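Local coordinates for superoxide dismutase [FE] (Sulfolobus solfataricus, PDB 1WB7), which catalyses the disproportionation of superoxide radicals to hydrogen peroxide and oxygen, using one iron ion in each subunit of a homotetramer, at residues E10-P15 with L83-W88; Q121-T126 with I165-D170; P23-D28 with E89-S94; V137-T142 with Q148-E153. The protein carries 1 engineered substitution. One frame throughout, in Å; residues are numbered along the deposited sequence.

Contact 1: E10-P15 with L83-W88. With FE (Fe (III) ion), chain C.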
loop_
_atom_site.group_PDB
_atom_site.type_symbol
_atom_site.label_atom_id
_atom_site.label_comp_id
_atom_site.label_asym_id
_atom_site.label_seq_id
_atom_site.Cartn_x
_atom_site.Cartn_y
_atom_site.Cartn_z
ATOM N N GLU A 10 -13.791 -8.832 -21.160
ATOM C CA GLU A 10 -13.509 -9.979 -22.004
ATOM C C GLU A 10 -12.018 -10.204 -22.191
ATOM O O GLU A 10 -11.249 -9.265 -22.424
ATOM C CB GLU A 10 -14.183 -9.798 -23.366
ATOM C CG GLU A 10 -15.695 -9.802 -23.263
ATOM C CD GLU A 10 -16.373 -9.414 -24.554
ATOM O OE1 GLU A 10 -17.618 -9.498 -24.608
ATOM O OE2 GLU A 10 -15.667 -9.021 -25.510
ATOM N N LEU A 11 -11.623 -11.465 -22.082
ATOM C CA LEU A 11 -10.239 -11.851 -22.244
ATOM C C LEU A 11 -9.860 -11.635 -23.699
ATOM O O LEU A 11 -10.451 -12.239 -24.593
ATOM C CB LEU A 11 -10.069 -13.326 -21.880
ATOM C CG LEU A 11 -8.657 -13.909 -21.985
ATOM C CD1 LEU A 11 -7.738 -13.233 -20.981
ATOM C CD2 LEU A 11 -8.713 -15.409 -21.733
ATOM N N PRO A 12 -8.877 -10.762 -23.965
ATOM C CA PRO A 12 -8.499 -10.544 -25.361
ATOM C C PRO A 12 -7.720 -11.747 -25.863
ATOM O O PRO A 12 -7.085 -12.451 -25.081
ATOM C CB PRO A 12 -7.634 -9.296 -25.284
ATOM C CG PRO A 12 -6.903 -9.507 -23.983
ATOM C CD PRO A 12 -8.018 -9.978 -23.057
ATOM N N PRO A 13 -7.779 -12.022 -27.172
ATOM C CA PRO A 13 -7.028 -13.172 -27.678
ATOM C C PRO A 13 -5.542 -12.846 -27.639
ATOM O O PRO A 13 -5.156 -11.680 -27.736
ATOM C CB PRO A 13 -7.556 -13.325 -29.107
ATOM C CG PRO A 13 -7.893 -11.910 -29.488
ATOM C CD PRO A 13 -8.585 -11.405 -28.241
ATOM N N LEU A 14 -4.717 -13.874 -27.480
ATOM C CA LEU A 14 -3.273 -13.693 -27.442
ATOM C C LEU A 14 -2.870 -13.231 -28.847
ATOM O O LEU A 14 -3.418 -13.706 -29.835
ATOM C CB LEU A 14 -2.609 -15.023 -27.082
ATOM C CG LEU A 14 -1.242 -14.992 -26.401
ATOM C CD1 LEU A 14 -1.284 -14.086 -25.175
ATOM C CD2 LEU A 14 -0.856 -16.413 -26.014
ATOM N N PRO A 15 -1.915 -12.293 -28.957
ATOM C CA PRO A 15 -1.479 -11.788 -30.267
ATOM C C PRO A 15 -0.571 -12.735 -31.044
ATOM O O PRO A 15 -0.221 -12.464 -32.196
ATOM C CB PRO A 15 -0.746 -10.488 -29.920
ATOM C CG PRO A 15 -1.195 -10.169 -28.502
ATOM C CD PRO A 15 -1.291 -11.519 -27.875
ATOM N N LEU A 83 -3.623 -4.552 -17.337
ATOM C CA LEU A 83 -2.170 -4.599 -17.441
ATOM C C LEU A 83 -1.658 -5.810 -18.222
ATOM O O LEU A 83 -0.701 -5.696 -18.985
ATOM C CB LEU A 83 -1.542 -4.559 -16.045
ATOM C CG LEU A 83 -1.796 -3.257 -15.277
ATOM C CD1 LEU A 83 -1.061 -3.298 -13.944
ATOM C CD2 LEU A 83 -1.330 -2.065 -16.115
ATOM N N HIS A 84 -2.283 -6.969 -18.043
ATOM C CA HIS A 84 -1.844 -8.134 -18.791
ATOM C C HIS A 84 -2.175 -7.946 -20.271
ATOM O O HIS A 84 -1.392 -8.325 -21.143
ATOM C CB HIS A 84 -2.489 -9.415 -18.245
ATOM C CG HIS A 84 -1.836 -9.924 -16.997
ATOM N ND1 HIS A 84 -2.107 -9.408 -15.751
ATOM C CD2 HIS A 84 -0.890 -10.877 -16.812
ATOM C CE1 HIS A 84 -1.358 -10.020 -14.849
ATOM N NE2 HIS A 84 -0.608 -10.915 -15.467
ATOM N N ALA A 85 -3.327 -7.340 -20.548
ATOM C CA ALA A 85 -3.737 -7.092 -21.925
ATOM C C ALA A 85 -2.713 -6.180 -22.595
ATOM O O ALA A 85 -2.412 -6.331 -23.775
ATOM C CB ALA A 85 -5.121 -6.445 -21.959
ATOM N N LEU A 86 -2.186 -5.221 -21.843
ATOM C CA LEU A 86 -1.180 -4.320 -22.385
ATOM C C LEU A 86 0.125 -5.082 -22.555
ATOM O O LEU A 86 0.842 -4.913 -23.540
ATOM C CB LEU A 86 -0.954 -3.137 -21.443
ATOM C CG LEU A 86 -2.059 -2.091 -21.329
ATOM C CD1 LEU A 86 -1.624 -1.034 -20.343
ATOM C CD2 LEU A 86 -2.344 -1.470 -22.701
ATOM N N TYR A 87 0.420 -5.928 -21.575
ATOM C CA TYR A 87 1.636 -6.729 -21.564
ATOM C C TYR A 87 1.784 -7.594 -22.814
ATOM O O TYR A 87 2.837 -7.587 -23.450
ATOM C CB TYR A 87 1.630 -7.594 -20.307
ATOM C CG TYR A 87 2.842 -8.478 -20.120
ATOM C CD1 TYR A 87 4.127 -7.936 -20.037
ATOM C CD2 TYR A 87 2.692 -9.856 -19.960
ATOM C CE1 TYR A 87 5.230 -8.751 -19.788
ATOM C CE2 TYR A 87 3.784 -10.676 -19.713
ATOM C CZ TYR A 87 5.047 -10.122 -19.625
ATOM O OH TYR A 87 6.114 -10.939 -19.346
ATOM N N TRP A 88 0.732 -8.335 -23.167
ATOM C CA TRP A 88 0.765 -9.209 -24.345
ATOM C C TRP A 88 1.028 -8.420 -25.623
ATOM O O TRP A 88 1.841 -8.825 -26.451
ATOM C CB TRP A 88 -0.563 -9.957 -24.515
ATOM C CG TRP A 88 -1.002 -10.722 -23.323
ATOM C CD1 TRP A 88 -2.248 -10.716 -22.767
ATOM C CD2 TRP A 88 -0.201 -11.587 -22.509
ATOM N NE1 TRP A 88 -2.273 -11.518 -21.653
ATOM C CE2 TRP A 88 -1.029 -12.065 -21.472
ATOM C CE3 TRP A 88 1.137 -12.002 -22.553
ATOM C CZ2 TRP A 88 -0.563 -12.940 -20.480
ATOM C CZ3 TRP A 88 1.602 -12.873 -21.564
ATOM C CH2 TRP A 88 0.752 -13.330 -20.545
HETATM FE FE FE C . 1.329 -11.539 -14.838
HETATM O O HOH W 1 1.133 -10.073 -12.976
#
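L14 lays its CD1 methyl over one face of the W88 indole, where the N-terminal loop of the alpha-hairpin domain of an Fe/Mn superoxide dismutase packs along helix 67-89. This is a CH-pi contact: CD1 of L14 stands 4.0 Å from the centroid of the five-membered ring of W88, 19° off the ring normal, with CD2 its closest ring atom. CG of L14 lies opposite its own N (chi1 -154°), which carries the isobutyl group out of the loop and onto the indole. P15 crosses the tryptophan side chain at about a right angle, its CD 3.8 Å from W88 CB, at the root of the indole. One helical turn before W88, A85 CB meets P12 CG at 4.1 Å. The face turned from L14 is backed from within the helix by H84 O, 3.0 Å above the ring plane, and by CD2 of Y87, both toward the rim. NE1 of W88 donates to H38 ND1. The loop thus packs on a ring that meets the iron ligand H33 edge-to-face, on a helix that carries H84; these two bind the metal together with D170 and H174, NE2 of H84 lying 2.1 Å from the iron.

Contact 2: Q121-T126 with I165-D170; sequences QVFTET and IILILD. With FE (Fe (III) ion), chain C.
F123, L167 and L169 carry this wholly apolar contact between helix 116-128 and strand 165-170 of the C-terminal domain. F123 buries more surface here than either leucine. With chi1 at -167° the ring swings away from its own backbone N and reaches toward the strand. L167 meets the ring over its centre: CD1 stands 4.2 Å above the plane of F123, with CZ the closest ring atom. L169, two residues on, comes in obliquely, its CD2 4.4 Å from CE2 of F123. On the helix, O of V122 is gripped twice, by N and OG1 of T126 from opposite faces of the carbonyl plane, and the side-chain bond from OG1 of T126 to V122 O measures 2.8 Å. The strand ends in a metal ligand, D170, whose OD2 lies 1.9 Å from the iron; its other oxygen, OD1, accepts from F172 N and takes a weak bond from an iron-bound water. I166 and L167 both face L138 in a classic beta bulge. Around this core, F123 also touches I149 of strand 147-153, while W191 of helix 184-191 packs on both L167 and L169, so the contact is enclosed by sheet and helices together.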
loop_
_atom_site.group_PDB
_atom_site.type_symbol
_atom_site.label_atom_id
_atom_site.label_comp_id
_atom_site.label_asym_id
_atom_site.label_seq_id
_atom_site.Cartn_x
_atom_site.Cartn_y
_atom_site.Cartn_z
ATOM N N GLN A 121 19.348 1.213 -19.476
ATOM C CA GLN A 121 20.037 1.050 -18.201
ATOM C C GLN A 121 19.185 1.520 -17.033
ATOM O O GLN A 121 18.992 0.793 -16.061
ATOM C CB GLN A 121 21.342 1.847 -18.182
ATOM C CG GLN A 121 22.422 1.339 -19.099
ATOM C CD GLN A 121 23.724 2.074 -18.869
ATOM O OE1 GLN A 121 23.778 3.298 -18.943
ATOM N NE2 GLN A 121 24.781 1.327 -18.575
ATOM N N VAL A 122 18.688 2.748 -17.132
ATOM C CA VAL A 122 17.868 3.326 -16.076
ATOM C C VAL A 122 16.583 2.536 -15.850
ATOM O O VAL A 122 16.163 2.348 -14.708
ATOM C CB VAL A 122 17.523 4.796 -16.388
ATOM C CG1 VAL A 122 16.600 5.365 -15.321
ATOM C CG2 VAL A 122 18.807 5.611 -16.464
ATOM N N PHE A 123 15.970 2.061 -16.930
ATOM C CA PHE A 123 14.730 1.297 -16.815
ATOM C C PHE A 123 14.995 -0.047 -16.150
ATOM O O PHE A 123 14.246 -0.482 -15.280
ATOM C CB PHE A 123 14.111 1.047 -18.193
ATOM C CG PHE A 123 12.695 0.547 -18.132
ATOM C CD1 PHE A 123 11.637 1.434 -17.933
ATOM C CD2 PHE A 123 12.417 -0.809 -18.237
ATOM C CE1 PHE A 123 10.327 0.976 -17.836
ATOM C CE2 PHE A 123 11.110 -1.281 -18.139
ATOM C CZ PHE A 123 10.060 -0.386 -17.937
ATOM N N THR A 124 16.057 -0.706 -16.587
ATOM C CA THR A 124 16.428 -2.003 -16.049
ATOM C C THR A 124 16.742 -1.857 -14.562
ATOM O O THR A 124 16.315 -2.667 -13.739
ATOM C CB THR A 124 17.648 -2.560 -16.810
ATOM O OG1 THR A 124 17.283 -2.768 -18.179
ATOM C CG2 THR A 124 18.119 -3.879 -16.213
ATOM N N GLU A 125 17.467 -0.800 -14.224
ATOM C CA GLU A 125 17.842 -0.526 -12.843
ATOM C C GLU A 125 16.600 -0.292 -11.988
ATOM O O GLU A 125 16.486 -0.815 -10.876
ATOM C CB GLU A 125 18.735 0.716 -12.799
ATOM C CG GLU A 125 19.211 1.110 -11.418
ATOM C CD GLU A 125 19.865 2.485 -11.409
ATOM O OE1 GLU A 125 20.276 2.960 -12.490
ATOM O OE2 GLU A 125 19.976 3.083 -10.321
ATOM N N THR A 126 15.668 0.493 -12.516
ATOM C CA THR A 126 14.447 0.808 -11.793
ATOM C C THR A 126 13.565 -0.429 -11.659
ATOM O O THR A 126 12.979 -0.667 -10.605
ATOM C CB THR A 126 13.677 1.944 -12.494
ATOM O OG1 THR A 126 14.522 3.098 -12.583
ATOM C CG2 THR A 126 12.436 2.317 -11.708
ATOM N N ILE A 165 0.252 4.059 -20.886
ATOM C CA ILE A 165 1.412 3.205 -20.673
ATOM C C ILE A 165 1.952 2.872 -22.058
ATOM O O ILE A 165 1.211 2.403 -22.933
ATOM C CB ILE A 165 0.998 1.905 -19.937
ATOM C CG1 ILE A 165 0.637 2.242 -18.485
ATOM C CG2 ILE A 165 2.106 0.858 -20.026
ATOM C CD1 ILE A 165 -0.121 1.148 -17.765
ATOM N N ILE A 166 3.241 3.127 -22.264
ATOM C CA ILE A 166 3.870 2.873 -23.555
ATOM C C ILE A 166 4.674 1.591 -23.512
ATOM O O ILE A 166 4.677 0.806 -24.462
ATOM C CB ILE A 166 4.798 4.036 -23.934
ATOM C CG1 ILE A 166 3.994 5.333 -23.953
ATOM C CG2 ILE A 166 5.451 3.773 -25.285
ATOM C CD1 ILE A 166 2.819 5.302 -24.915
ATOM N N LEU A 167 5.352 1.389 -22.392
ATOM C CA LEU A 167 6.177 0.211 -22.168
ATOM C C LEU A 167 5.686 -0.426 -20.872
ATOM O O LEU A 167 5.452 0.270 -19.891
ATOM C CB LEU A 167 7.639 0.629 -21.993
ATOM C CG LEU A 167 8.754 0.057 -22.861
ATOM C CD1 LEU A 167 10.081 0.294 -22.140
ATOM C CD2 LEU A 167 8.548 -1.427 -23.114
ATOM N N ILE A 168 5.522 -1.742 -20.859
ATOM C CA ILE A 168 5.078 -2.397 -19.643
ATOM C C ILE A 168 5.761 -3.740 -19.443
ATOM O O ILE A 168 5.797 -4.580 -20.346
ATOM C CB ILE A 168 3.535 -2.572 -19.615
ATOM C CG1 ILE A 168 3.126 -3.283 -18.319
ATOM C CG2 ILE A 168 3.057 -3.337 -20.842
ATOM C CD1 ILE A 168 1.652 -3.124 -17.966
ATOM N N LEU A 169 6.323 -3.923 -18.250
ATOM C CA LEU A 169 7.015 -5.161 -17.901
ATOM C C LEU A 169 6.383 -5.800 -16.666
ATOM O O LEU A 169 6.312 -5.174 -15.609
ATOM C CB LEU A 169 8.492 -4.870 -17.623
ATOM C CG LEU A 169 9.325 -5.991 -16.995
ATOM C CD1 LEU A 169 9.403 -7.182 -17.943
ATOM C CD2 LEU A 169 10.725 -5.463 -16.686
ATOM N N ASP A 170 5.927 -7.042 -16.801
ATOM C CA ASP A 170 5.315 -7.757 -15.683
ATOM C C ASP A 170 6.404 -8.285 -14.744
ATOM O O ASP A 170 7.309 -9.010 -15.168
ATOM C CB ASP A 170 4.482 -8.936 -16.194
ATOM C CG ASP A 170 3.688 -9.615 -15.087
ATOM O OD1 ASP A 170 3.873 -9.262 -13.902
ATOM O OD2 ASP A 170 2.875 -10.508 -15.401
HETATM FE FE FE C . 1.329 -11.539 -14.838
HETATM O O HOH W 1 1.133 -10.073 -12.976
#

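Contact 3: P23-D28 with E89-S94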
loop_
_atom_site.group_PDB
_atom_site.type_symbol
_atom_site.label_atom_id
_atom_site.label_comp_id
_atom_site.label_asym_id
_atom_site.label_seq_id
_atom_site.Cartn_x
_atom_site.Cartn_y
_atom_site.Cartn_z
ATOM N N PRO A 23 13.262 -18.021 -27.057
ATOM C CA PRO A 23 13.599 -18.635 -25.769
ATOM C C PRO A 23 13.595 -17.662 -24.591
ATOM O O PRO A 23 14.019 -18.011 -23.492
ATOM C CB PRO A 23 14.985 -19.193 -26.028
ATOM C CG PRO A 23 15.592 -18.085 -26.843
ATOM C CD PRO A 23 14.485 -17.706 -27.817
ATOM N N TYR A 24 13.112 -16.448 -24.813
ATOM C CA TYR A 24 13.098 -15.448 -23.754
ATOM C C TYR A 24 12.069 -15.716 -22.665
ATOM O O TYR A 24 12.335 -15.475 -21.488
ATOM C CB TYR A 24 12.924 -14.073 -24.385
ATOM C CG TYR A 24 13.936 -13.872 -25.483
ATOM C CD1 TYR A 24 13.557 -13.899 -26.824
ATOM C CD2 TYR A 24 15.295 -13.741 -25.182
ATOM C CE1 TYR A 24 14.514 -13.805 -27.848
ATOM C CE2 TYR A 24 16.256 -13.650 -26.190
ATOM C CZ TYR A 24 15.859 -13.684 -27.520
ATOM O OH TYR A 24 16.812 -13.623 -28.514
ATOM N N ILE A 25 10.899 -16.215 -23.052
ATOM C CA ILE A 25 9.857 -16.562 -22.096
ATOM C C ILE A 25 9.255 -17.855 -22.623
ATOM O O ILE A 25 8.627 -17.860 -23.679
ATOM C CB ILE A 25 8.741 -15.490 -21.999
ATOM C CG1 ILE A 25 9.346 -14.106 -21.750
ATOM C CG2 ILE A 25 7.805 -15.830 -20.837
ATOM C CD1 ILE A 25 8.314 -13.003 -21.621
ATOM N N SER A 26 9.458 -18.947 -21.888
ATOM C CA SER A 26 8.972 -20.266 -22.296
ATOM C C SER A 26 7.478 -20.320 -22.559
ATOM O O SER A 26 6.703 -19.563 -21.977
ATOM C CB SER A 26 9.319 -21.311 -21.232
ATOM O OG SER A 26 8.464 -21.177 -20.106
ATOM N N LYS A 27 7.074 -21.241 -23.428
ATOM C CA LYS A 27 5.662 -21.396 -23.742
ATOM C C LYS A 27 4.888 -21.872 -22.516
ATOM O O LYS A 27 3.699 -21.591 -22.386
ATOM C CB LYS A 27 5.467 -22.381 -24.899
ATOM C CG LYS A 27 6.002 -23.774 -24.647
ATOM C CD LYS A 27 5.663 -24.695 -25.815
ATOM C CE LYS A 27 6.516 -25.965 -25.805
ATOM N NZ LYS A 27 6.345 -26.757 -24.557
ATOM N N ASP A 28 5.560 -22.585 -21.615
ATOM C CA ASP A 28 4.912 -23.072 -20.398
ATOM C C ASP A 28 4.454 -21.895 -19.548
ATOM O O ASP A 28 3.367 -21.915 -18.975
ATOM C CB ASP A 28 5.872 -23.938 -19.579
ATOM C CG ASP A 28 6.331 -25.165 -20.331
ATOM O OD1 ASP A 28 5.458 -25.919 -20.822
ATOM O OD2 ASP A 28 7.561 -25.375 -20.434
ATOM N N GLU A 89 0.326 -7.298 -25.777
ATOM C CA GLU A 89 0.467 -6.457 -26.959
ATOM C C GLU A 89 1.780 -5.682 -26.970
ATOM O O GLU A 89 2.199 -5.176 -28.010
ATOM C CB GLU A 89 -0.693 -5.462 -27.047
ATOM C CG GLU A 89 -2.067 -6.069 -27.270
ATOM C CD GLU A 89 -2.198 -6.788 -28.608
ATOM O OE1 GLU A 89 -1.538 -6.369 -29.589
ATOM O OE2 GLU A 89 -2.980 -7.765 -28.681
ATOM N N ASN A 90 2.430 -5.586 -25.817
ATOM C CA ASN A 90 3.686 -4.848 -25.735
ATOM C C ASN A 90 4.873 -5.729 -26.100
ATOM O O ASN A 90 6.020 -5.277 -26.087
ATOM C CB ASN A 90 3.880 -4.282 -24.325
ATOM C CG ASN A 90 4.845 -3.118 -24.298
ATOM O OD1 ASN A 90 5.702 -3.020 -23.417
ATOM N ND2 ASN A 90 4.704 -2.215 -25.266
ATOM N N MET A 91 4.597 -6.992 -26.415
ATOM C CA MET A 91 5.653 -7.916 -26.797
ATOM C C MET A 91 5.365 -8.538 -28.163
ATOM O O MET A 91 4.242 -8.481 -28.659
ATOM C CB MET A 91 5.806 -9.023 -25.748
ATOM C CG MET A 91 6.224 -8.523 -24.378
ATOM S SD MET A 91 6.525 -9.867 -23.229
ATOM C CE MET A 91 4.832 -10.479 -22.988
ATOM N N ALA A 92 6.390 -9.135 -28.761
ATOM C CA ALA A 92 6.253 -9.761 -30.068
ATOM C C ALA A 92 7.417 -10.723 -30.275
ATOM O O ALA A 92 8.499 -10.516 -29.733
ATOM C CB ALA A 92 6.251 -8.687 -31.167
ATOM N N PRO A 93 7.209 -11.790 -31.062
ATOM C CA PRO A 93 8.306 -12.738 -31.287
ATOM C C PRO A 93 9.556 -12.019 -31.787
ATOM O O PRO A 93 9.455 -11.004 -32.480
ATOM C CB PRO A 93 7.725 -13.703 -32.321
ATOM C CG PRO A 93 6.697 -12.867 -33.042
ATOM C CD PRO A 93 6.049 -12.108 -31.912
ATOM N N SER A 94 10.728 -12.530 -31.414
ATOM C CA SER A 94 11.989 -11.923 -31.830
ATOM C C SER A 94 11.944 -11.626 -33.328
ATOM O O SER A 94 11.501 -12.452 -34.128
ATOM C CB SER A 94 13.164 -12.850 -31.518
ATOM O OG SER A 94 14.387 -12.160 -31.699
#
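I25, the residue before the N-cap of helix 27-57, meets M91 where the approach to the first long helix of the alpha-hairpin domain packs on the chain leaving the second, helix 67-89. The two side chains cross at about a right angle, with CD1 of I25 4.0 Å from SD of M91. CG of M91 sits beside its backbone N (chi1 -63°), and the bend at chi3 turns the terminal methyl aside, so sulfur does the touching. The Y24 ring offers its edge to S94: CE1 of the tyrosine lies 4.0 Å from S94 CB, close to the ring plane. Both pairs meet by van der Waals contact. In the next shell, W191 of helix 184-191 packs on M91, and A190 of the same helix touches Y24. Residues 23-26 are held by polar bonds to the C-terminal domain, from Y24 O to Y180 OH and from P23 O and S26 N to the side-chain amide of Q179. On the other segment, N90 OD1 accepts from I168 N, tying the exit of helix 67-89 to the sheet. S26 OG caps I29 N at the helix start, and P23, which follows a cis peptide bond, sets its CD 3.9 Å above one face of the Y24 ring.

Contact 4: V137-T142 with Q148-E153; sequences VLYYDT and QIMTFE
Q148 O receives the N-H of Y139, 2.7 Å from N and almost straight at 172°, in the antiparallel hairpin of strands 134-140 and 147-153. Two residues away, V137 and M150 form a hydrogen-bonded pair, with V137 N 2.8 Å from M150 O and M150 N 3.0 Å from V137 O; the latter oxygen also takes a CA-H...O contact from I149. On the face bearing V137, Y139 and M150, the tyrosine and F152 approach from opposite directions. A chi1 of -79° sets CG of Y139 beside its backbone N and lays the ring along M150. The hydroxyl of Y139 lies at the edge of the phenyl ring, near its plane, and its oxygen accepts from I160 N. CG2 of V137 fills the angle between the rings, 3.9 Å above that of Y139 and 3.6 Å from CZ of F152. A leucine in place of Y139 would probably leave I160 N without its hydroxyl partner and open a gap beside F152 and M150. Q148 folds back, its NE2 donating to I149 O in the carbonyl plane, on a lone pair. On the other face, L138 CD1 packs 3.8 Å from I149 CG1. Backbone bonds thus set the register, while D141 and E153 turn charge to neighbouring subunits.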
loop_
_atom_site.group_PDB
_atom_site.type_symbol
_atom_site.label_atom_id
_atom_site.label_comp_id
_atom_site.label_asym_id
_atom_site.label_seq_id
_atom_site.Cartn_x
_atom_site.Cartn_y
_atom_site.Cartn_z
ATOM N N VAL A 137 6.791 0.271 -15.736
ATOM C CA VAL A 137 6.209 0.836 -16.943
ATOM C C VAL A 137 6.852 2.149 -17.348
ATOM O O VAL A 137 7.498 2.825 -16.549
ATOM C CB VAL A 137 4.687 1.122 -16.781
ATOM C CG1 VAL A 137 3.932 -0.151 -16.431
ATOM C CG2 VAL A 137 4.468 2.184 -15.717
ATOM N N LEU A 138 6.665 2.493 -18.614
ATOM C CA LEU A 138 7.144 3.754 -19.141
ATOM C C LEU A 138 5.868 4.456 -19.566
ATOM O O LEU A 138 5.134 3.971 -20.439
ATOM C CB LEU A 138 8.052 3.561 -20.354
ATOM C CG LEU A 138 8.543 4.908 -20.895
ATOM C CD1 LEU A 138 9.388 5.591 -19.822
ATOM C CD2 LEU A 138 9.355 4.709 -22.171
ATOM N N TYR A 139 5.582 5.575 -18.917
ATOM C CA TYR A 139 4.400 6.355 -19.229
ATOM C C TYR A 139 4.760 7.455 -20.200
ATOM O O TYR A 139 5.924 7.841 -20.328
ATOM C CB TYR A 139 3.867 7.088 -17.997
ATOM C CG TYR A 139 3.060 6.296 -17.009
ATOM C CD1 TYR A 139 1.818 5.772 -17.353
ATOM C CD2 TYR A 139 3.502 6.143 -15.698
ATOM C CE1 TYR A 139 1.032 5.123 -16.412
ATOM C CE2 TYR A 139 2.722 5.494 -14.747
ATOM C CZ TYR A 139 1.488 4.989 -15.111
ATOM O OH TYR A 139 0.704 4.375 -14.165
ATOM N N TYR A 140 3.743 7.954 -20.885
ATOM C CA TYR A 140 3.929 9.110 -21.716
ATOM C C TYR A 140 2.987 10.067 -21.004
ATOM O O TYR A 140 1.769 9.917 -21.081
ATOM C CB TYR A 140 3.457 8.934 -23.159
ATOM C CG TYR A 140 3.537 10.265 -23.876
ATOM C CD1 TYR A 140 4.752 10.947 -23.973
ATOM C CD2 TYR A 140 2.392 10.894 -24.362
ATOM C CE1 TYR A 140 4.827 12.229 -24.525
ATOM C CE2 TYR A 140 2.457 12.178 -24.922
ATOM C CZ TYR A 140 3.675 12.836 -24.994
ATOM O OH TYR A 140 3.740 14.119 -25.495
ATOM N N ASP A 141 3.541 11.020 -20.268
ATOM C CA ASP A 141 2.698 11.967 -19.572
ATOM C C ASP A 141 2.249 12.989 -20.612
ATOM O O ASP A 141 3.061 13.757 -21.130
ATOM C CB ASP A 141 3.473 12.660 -18.454
ATOM C CG ASP A 141 2.616 13.622 -17.670
ATOM O OD1 ASP A 141 3.179 14.453 -16.921
ATOM O OD2 ASP A 141 1.376 13.544 -17.802
ATOM N N THR A 142 0.958 12.984 -20.923
ATOM C CA THR A 142 0.412 13.906 -21.904
ATOM C C THR A 142 0.436 15.337 -21.400
ATOM O O THR A 142 0.273 16.276 -22.183
ATOM C CB THR A 142 -1.040 13.534 -22.267
ATOM O OG1 THR A 142 -1.824 13.451 -21.075
ATOM C CG2 THR A 142 -1.083 12.193 -22.988
ATOM N N GLN A 148 7.759 9.118 -18.416
ATOM C CA GLN A 148 7.943 8.827 -16.995
ATOM C C GLN A 148 8.011 7.350 -16.624
ATOM O O GLN A 148 7.070 6.585 -16.872
ATOM C CB GLN A 148 6.813 9.494 -16.194
ATOM C CG GLN A 148 6.889 9.306 -14.683
ATOM C CD GLN A 148 8.113 9.957 -14.073
ATOM O OE1 GLN A 148 8.280 11.176 -14.139
ATOM N NE2 GLN A 148 8.982 9.144 -13.480
ATOM N N ILE A 149 9.126 6.957 -16.018
ATOM C CA ILE A 149 9.307 5.579 -15.575
ATOM C C ILE A 149 8.585 5.405 -14.234
ATOM O O ILE A 149 8.514 6.334 -13.435
ATOM C CB ILE A 149 10.800 5.243 -15.373
ATOM C CG1 ILE A 149 11.510 5.149 -16.728
ATOM C CG2 ILE A 149 10.939 3.939 -14.614
ATOM C CD1 ILE A 149 13.024 5.038 -16.613
ATOM N N MET A 150 8.046 4.217 -13.993
ATOM C CA MET A 150 7.352 3.957 -12.744
ATOM C C MET A 150 7.287 2.469 -12.465
ATOM O O MET A 150 7.248 1.658 -13.388
ATOM C CB MET A 150 5.929 4.523 -12.805
ATOM C CG MET A 150 5.099 4.347 -11.530
ATOM S SD MET A 150 5.850 5.097 -10.065
ATOM C CE MET A 150 6.085 6.789 -10.624
ATOM N N THR A 151 7.312 2.114 -11.183
ATOM C CA THR A 151 7.177 0.719 -10.790
ATOM C C THR A 151 5.878 0.632 -9.992
ATOM O O THR A 151 5.596 1.489 -9.147
ATOM C CB THR A 151 8.360 0.208 -9.902
ATOM O OG1 THR A 151 8.569 1.102 -8.801
ATOM C CG2 THR A 151 9.640 0.078 -10.722
ATOM N N PHE A 152 5.077 -0.384 -10.296
ATOM C CA PHE A 152 3.812 -0.620 -9.600
ATOM C C PHE A 152 4.074 -1.722 -8.578
ATOM O O PHE A 152 4.897 -2.609 -8.814
ATOM C CB PHE A 152 2.731 -1.166 -10.549
ATOM C CG PHE A 152 2.313 -0.226 -11.650
ATOM C CD1 PHE A 152 1.515 -0.698 -12.695
ATOM C CD2 PHE A 152 2.707 1.110 -11.660
ATOM C CE1 PHE A 152 1.119 0.143 -13.736
ATOM C CE2 PHE A 152 2.313 1.957 -12.696
ATOM C CZ PHE A 152 1.519 1.474 -13.736
ATOM N N GLU A 153 3.386 -1.660 -7.448
ATOM C CA GLU A 153 3.488 -2.713 -6.447
ATOM C C GLU A 153 2.115 -3.371 -6.585
ATOM O O GLU A 153 1.084 -2.690 -6.556
ATOM C CB GLU A 153 3.737 -2.121 -5.058
ATOM C CG GLU A 153 5.128 -1.503 -4.968
ATOM C CD GLU A 153 5.384 -0.744 -3.683
ATOM O OE1 GLU A 153 6.166 0.225 -3.733
ATOM O OE2 GLU A 153 4.822 -1.109 -2.626
#

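Contacts 1 and 3 belong to the alpha-hairpin domain, contacts 2 and 4 to the C-terminal domain, and the iron lies where the two meet. Along the chain the segments of contacts 1 and 3 alternate, their centres 13 Å apart, and both close before contacts 2 and 4 open; contact 4 is nested within the loop closed by contact 2, their centres only 8 Å apart. Those two share the three-stranded sheet, in which strand 134-140 is central, between 147-153 and 165-170. Contacts 1 and 2, 18 Å apart between centres, each supply an iron ligand, H84 and D170. The centres of contacts 2 and 3 are 16 Å apart. Packing of helix 67-89 on the sheet thus joins both domains around one metal.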